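Long-range contact in thiamine pyrophosphokinase (Candida albicans, PDB 2G9Z), which catalyses the transfer of a pyrophosphate group from ATP to thiamine, making the cofactor thiamine pyrophosphate: residues Val201-Ile213 against Lys236-Ile248. Residues are numbered along the deposited sequence; the frame is centred on the assembly and turned at random.
Sequences VDIDITIYVLNAI and KVTVFFITTNDII
Strands 205-210 and 237-242 run parallel, their axes 16° apart, and are laced by six backbone hydrogen bonds from I205 N to K236 O at one end to I242 N to V209 O at the other. With helix 217-233 between them in sequence they form a beta-alpha-beta crossover of the catalytic domain, near the middle of a mixed sheet. I205, I207, V209, V237, V239 and F241 share one face, where V239 and F241 meet the crossover helix; the beta-branched isoleucines and valines suit it, since they favour the extended backbone and offer methyls. The CD1 tip of I207 reaches V237 CG1 at 3.7 Å, and V209 CG2 meets V239 CG1. F241, a flat ring long enough to span V209 and A212, lies alongside V209, its CD1 3.6 Å from V209 CB; beyond the strand end, A212 brings its methyl to the same ring, CB to F241 CE1 3.7 Å.

T206, Y208, T238, F240 and I242 occupy the opposite face. Y208 and F240 point the same way with their planes only 15° apart, but are slid so far that the rings barely overlap; Y208 CE1 meets F240 CD2. With chi1 at -66° the T206 hydroxyl sits beside its own N and CG2 is turned opposite to that N, where it touches the F240 ring at its edge, in plane. On the other side of this pair, I242 sends CD1 to Y208 CD1 and sets CB beside L210 CD2. Where the strands part, one water accepts from N211 N and donates to I242 O, bridging a gap too wide for a direct bond. I213 then packs against T243 and I248, and also against F217 of the second subunit, so the contact borders the dimer interface. The nearest approach of the I213 side chain to segment 236-248 is CB to T243 CG2, at 3.5 Å.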
loop_
_atom_site.group_PDB
_atom_site.type_symbol
_atom_site.label_atom_id
_atom_site.label_comp_id
_atom_site.label_asym_id
_atom_site.label_seq_id
_atom_site.Cartn_x
_atom_site.Cartn_y
_atom_site.Cartn_z
ATOM N N VAL A 201 -6.716 30.581 6.942
ATOM C CA VAL A 201 -6.169 29.875 5.790
ATOM C C VAL A 201 -4.643 29.894 5.656
ATOM O O VAL A 201 -4.081 29.102 4.897
ATOM C CB VAL A 201 -6.792 30.425 4.479
ATOM C CG1 VAL A 201 -6.408 31.885 4.289
ATOM C CG2 VAL A 201 -6.344 29.588 3.288
ATOM N N ASP A 202 -3.965 30.771 6.390
ATOM C CA ASP A 202 -2.511 30.845 6.281
ATOM C C ASP A 202 -1.718 30.349 7.489
ATOM O O ASP A 202 -1.267 31.138 8.320
ATOM C CB ASP A 202 -2.081 32.276 5.941
ATOM C CG ASP A 202 -2.409 33.262 7.041
ATOM O OD1 ASP A 202 -3.596 33.369 7.414
ATOM O OD2 ASP A 202 -1.476 33.933 7.529
ATOM N N ILE A 203 -1.545 29.035 7.576
ATOM C CA ILE A 203 -0.778 28.436 8.660
ATOM C C ILE A 203 -0.090 27.166 8.164
ATOM O O ILE A 203 -0.742 26.231 7.697
ATOM C CB ILE A 203 -1.669 28.111 9.882
ATOM C CG1 ILE A 203 -0.810 27.501 10.994
ATOM C CG2 ILE A 203 -2.801 27.176 9.477
ATOM C CD1 ILE A 203 -1.559 27.242 12.281
ATOM N N ASP A 204 1.235 27.153 8.253
ATOM C CA ASP A 204 2.030 26.017 7.808
ATOM C C ASP A 204 2.071 24.915 8.853
ATOM O O ASP A 204 2.566 25.111 9.962
ATOM C CB ASP A 204 3.453 26.471 7.484
ATOM C CG ASP A 204 3.490 27.510 6.385
ATOM O OD1 ASP A 204 3.030 27.206 5.265
ATOM O OD2 ASP A 204 3.979 28.630 6.642
ATOM N N ILE A 205 1.552 23.753 8.482
ATOM C CA ILE A 205 1.508 22.608 9.378
ATOM C C ILE A 205 2.201 21.404 8.749
ATOM O O ILE A 205 2.041 21.133 7.560
ATOM C CB ILE A 205 0.044 22.204 9.689
ATOM C CG1 ILE A 205 -0.741 23.413 10.205
ATOM C CG2 ILE A 205 0.016 21.073 10.706
ATOM C CD1 ILE A 205 -0.212 23.985 11.489
ATOM N N THR A 206 2.976 20.695 9.558
ATOM C CA THR A 206 3.661 19.490 9.117
ATOM C C THR A 206 3.133 18.370 10.004
ATOM O O THR A 206 3.288 18.408 11.226
ATOM C CB THR A 206 5.195 19.596 9.293
ATOM O OG1 THR A 206 5.711 20.608 8.419
ATOM C CG2 THR A 206 5.859 18.266 8.964
ATOM N N ILE A 207 2.481 17.389 9.388
ATOM C CA ILE A 207 1.926 16.269 10.132
ATOM C C ILE A 207 2.664 14.966 9.844
ATOM O O ILE A 207 2.651 14.468 8.719
ATOM C CB ILE A 207 0.443 16.033 9.786
ATOM C CG1 ILE A 207 -0.362 17.319 9.974
ATOM C CG2 ILE A 207 -0.121 14.929 10.687
ATOM C CD1 ILE A 207 -1.816 17.186 9.531
ATOM N N TYR A 208 3.308 14.429 10.872
ATOM C CA TYR A 208 4.021 13.165 10.766
ATOM C C TYR A 208 3.008 12.102 11.160
ATOM O O TYR A 208 2.459 12.141 12.263
ATOM C CB TYR A 208 5.216 13.163 11.721
ATOM C CG TYR A 208 6.299 14.137 11.309
ATOM C CD1 TYR A 208 7.124 13.869 10.218
ATOM C CD2 TYR A 208 6.472 15.345 11.982
ATOM C CE1 TYR A 208 8.096 14.779 9.804
ATOM C CE2 TYR A 208 7.441 16.264 11.577
ATOM C CZ TYR A 208 8.248 15.973 10.486
ATOM O OH TYR A 208 9.202 16.880 10.077
ATOM N N VAL A 209 2.739 11.169 10.253
ATOM C CA VAL A 209 1.766 10.117 10.520
ATOM C C VAL A 209 2.415 8.738 10.668
ATOM O O VAL A 209 3.133 8.284 9.774
ATOM C CB VAL A 209 0.711 10.038 9.386
ATOM C CG1 VAL A 209 -0.356 9.004 9.734
ATOM C CG2 VAL A 209 0.082 11.410 9.150
ATOM N N LEU A 210 2.159 8.078 11.795
ATOM C CA LEU A 210 2.689 6.732 12.044
ATOM C C LEU A 210 1.597 5.668 11.916
ATOM O O LEU A 210 0.441 5.915 12.264
ATOM C CB LEU A 210 3.275 6.628 13.458
ATOM C CG LEU A 210 4.466 7.505 13.829
ATOM C CD1 LEU A 210 4.832 7.265 15.292
ATOM C CD2 LEU A 210 5.640 7.188 12.909
ATOM N N ASN A 211 1.968 4.496 11.403
ATOM C CA ASN A 211 1.052 3.358 11.280
ATOM C C ASN A 211 -0.144 3.481 10.333
ATOM O O ASN A 211 -1.122 2.738 10.470
ATOM C CB ASN A 211 0.540 2.971 12.675
ATOM C CG ASN A 211 1.665 2.817 13.688
ATOM O OD1 ASN A 211 2.712 2.239 13.384
ATOM N ND2 ASN A 211 1.452 3.330 14.902
ATOM N N ALA A 212 -0.075 4.396 9.374
ATOM C CA ALA A 212 -1.173 4.585 8.425
ATOM C C ALA A 212 -0.953 3.775 7.151
ATOM O O ALA A 212 -1.865 3.611 6.337
ATOM C CB ALA A 212 -1.311 6.062 8.077
ATOM N N ILE A 213 0.267 3.278 6.990
ATOM C CA ILE A 213 0.643 2.491 5.824
ATOM C C ILE A 213 1.114 1.115 6.279
ATOM O O ILE A 213 1.618 0.965 7.391
ATOM C CB ILE A 213 1.811 3.172 5.056
ATOM C CG1 ILE A 213 1.438 4.612 4.696
ATOM C CG2 ILE A 213 2.165 2.366 3.812
ATOM C CD1 ILE A 213 0.261 4.738 3.738
ATOM N N LYS A 236 -0.922 24.232 2.403
ATOM C CA LYS A 236 0.017 24.630 3.449
ATOM C C LYS A 236 0.288 23.516 4.455
ATOM O O LYS A 236 1.189 23.628 5.287
ATOM C CB LYS A 236 -0.499 25.877 4.178
ATOM C CG LYS A 236 -0.226 27.178 3.446
ATOM C CD LYS A 236 -1.014 28.332 4.048
ATOM C CE LYS A 236 -0.411 29.668 3.653
ATOM N NZ LYS A 236 -0.154 29.754 2.189
ATOM N N VAL A 237 -0.498 22.447 4.394
ATOM C CA VAL A 237 -0.286 21.326 5.299
ATOM C C VAL A 237 0.596 20.310 4.584
ATOM O O VAL A 237 0.249 19.837 3.505
ATOM C CB VAL A 237 -1.617 20.645 5.689
ATOM C CG1 VAL A 237 -1.343 19.435 6.580
ATOM C CG2 VAL A 237 -2.519 21.641 6.414
ATOM N N THR A 238 1.747 20.000 5.173
ATOM C CA THR A 238 2.660 19.024 4.592
ATOM C C THR A 238 2.514 17.740 5.390
ATOM O O THR A 238 2.688 17.739 6.610
ATOM C CB THR A 238 4.128 19.493 4.669
ATOM O OG1 THR A 238 4.268 20.735 3.971
ATOM C CG2 THR A 238 5.054 18.457 4.032
ATOM N N VAL A 239 2.179 16.652 4.705
ATOM C CA VAL A 239 2.005 15.377 5.374
ATOM C C VAL A 239 3.127 14.396 5.061
ATOM O O VAL A 239 3.507 14.207 3.907
ATOM C CB VAL A 239 0.660 14.725 4.986
ATOM C CG1 VAL A 239 0.539 13.345 5.633
ATOM C CG2 VAL A 239 -0.485 15.615 5.423
ATOM N N PHE A 240 3.663 13.786 6.110
ATOM C CA PHE A 240 4.713 12.789 5.965
ATOM C C PHE A 240 4.268 11.504 6.635
ATOM O O PHE A 240 3.974 11.496 7.831
ATOM C CB PHE A 240 6.005 13.242 6.641
ATOM C CG PHE A 240 6.763 14.271 5.871
ATOM C CD1 PHE A 240 7.320 13.959 4.634
ATOM C CD2 PHE A 240 6.949 15.546 6.393
ATOM C CE1 PHE A 240 8.055 14.904 3.929
ATOM C CE2 PHE A 240 7.684 16.498 5.693
ATOM C CZ PHE A 240 8.237 16.174 4.460
ATOM N N PHE A 241 4.197 10.427 5.864
ATOM C CA PHE A 241 3.841 9.138 6.430
ATOM C C PHE A 241 5.172 8.477 6.740
ATOM O O PHE A 241 6.001 8.282 5.842
ATOM C CB PHE A 241 3.084 8.269 5.419
ATOM C CG PHE A 241 1.680 8.707 5.165
ATOM C CD1 PHE A 241 0.695 8.534 6.132
ATOM C CD2 PHE A 241 1.332 9.275 3.949
ATOM C CE1 PHE A 241 -0.622 8.924 5.884
ATOM C CE2 PHE A 241 0.019 9.668 3.691
ATOM C CZ PHE A 241 -0.956 9.493 4.658
ATOM N N ILE A 242 5.403 8.160 8.007
ATOM C CA ILE A 242 6.641 7.500 8.382
ATOM C C ILE A 242 6.269 6.070 8.718
ATOM O O ILE A 242 5.453 5.829 9.607
ATOM C CB ILE A 242 7.303 8.167 9.603
ATOM C CG1 ILE A 242 7.793 9.569 9.229
ATOM C CG2 ILE A 242 8.472 7.312 10.092
ATOM C CD1 ILE A 242 8.393 10.334 10.393
ATOM N N THR A 243 6.843 5.123 7.985
ATOM C CA THR A 243 6.542 3.718 8.215
ATOM C C THR A 243 7.778 2.987 8.684
ATOM O O THR A 243 8.825 3.590 8.912
ATOM C CB THR A 243 6.038 3.026 6.933
ATOM O OG1 THR A 243 7.152 2.735 6.075
ATOM C CG2 THR A 243 5.065 3.932 6.194
ATOM N N THR A 244 7.647 1.674 8.822
ATOM C CA THR A 244 8.750 0.837 9.260
ATOM C C THR A 244 9.820 0.767 8.173
ATOM O O THR A 244 11.009 0.633 8.455
ATOM C CB THR A 244 8.260 -0.590 9.561
ATOM O OG1 THR A 244 7.314 -0.551 10.636
ATOM C CG2 THR A 244 9.426 -1.489 9.949
ATOM N N ASN A 245 9.388 0.893 6.926
ATOM C CA ASN A 245 10.299 0.799 5.797
ATOM C C ASN A 245 10.695 2.106 5.131
ATOM O O ASN A 245 11.799 2.221 4.589
ATOM C CB ASN A 245 9.677 -0.122 4.751
ATOM C CG ASN A 245 9.282 -1.459 5.331
ATOM O OD1 ASN A 245 10.139 -2.292 5.620
ATOM N ND2 ASN A 245 7.981 -1.662 5.531
ATOM N N ASP A 246 9.814 3.096 5.181
ATOM C CA ASP A 246 10.097 4.345 4.499
ATOM C C ASP A 246 9.323 5.567 4.977
ATOM O O ASP A 246 8.599 5.529 5.970
ATOM C CB ASP A 246 9.804 4.139 3.010
ATOM C CG ASP A 246 8.464 3.445 2.771
ATOM O OD1 ASP A 246 7.467 3.840 3.412
ATOM O OD2 ASP A 246 8.396 2.507 1.944
ATOM N N ILE A 247 9.519 6.660 4.250
ATOM C CA ILE A 247 8.822 7.908 4.493
ATOM C C ILE A 247 8.117 8.176 3.167
ATOM O O ILE A 247 8.705 8.016 2.088
ATOM C CB ILE A 247 9.780 9.062 4.845
ATOM C CG1 ILE A 247 8.966 10.309 5.194
ATOM C CG2 ILE A 247 10.742 9.333 3.691
ATOM C CD1 ILE A 247 9.768 11.384 5.896
ATOM N N ILE A 248 6.852 8.565 3.252
ATOM C CA ILE A 248 6.035 8.797 2.071
ATOM C C ILE A 248 5.473 10.206 2.106
ATOM O O ILE A 248 4.953 10.657 3.128
ATOM C CB ILE A 248 4.890 7.763 2.033
ATOM C CG1 ILE A 248 5.495 6.359 2.125
ATOM C CG2 ILE A 248 4.051 7.931 0.770
ATOM C CD1 ILE A 248 4.479 5.250 2.298
HETATM O O HOH W 1 4.619 3.684 11.108
#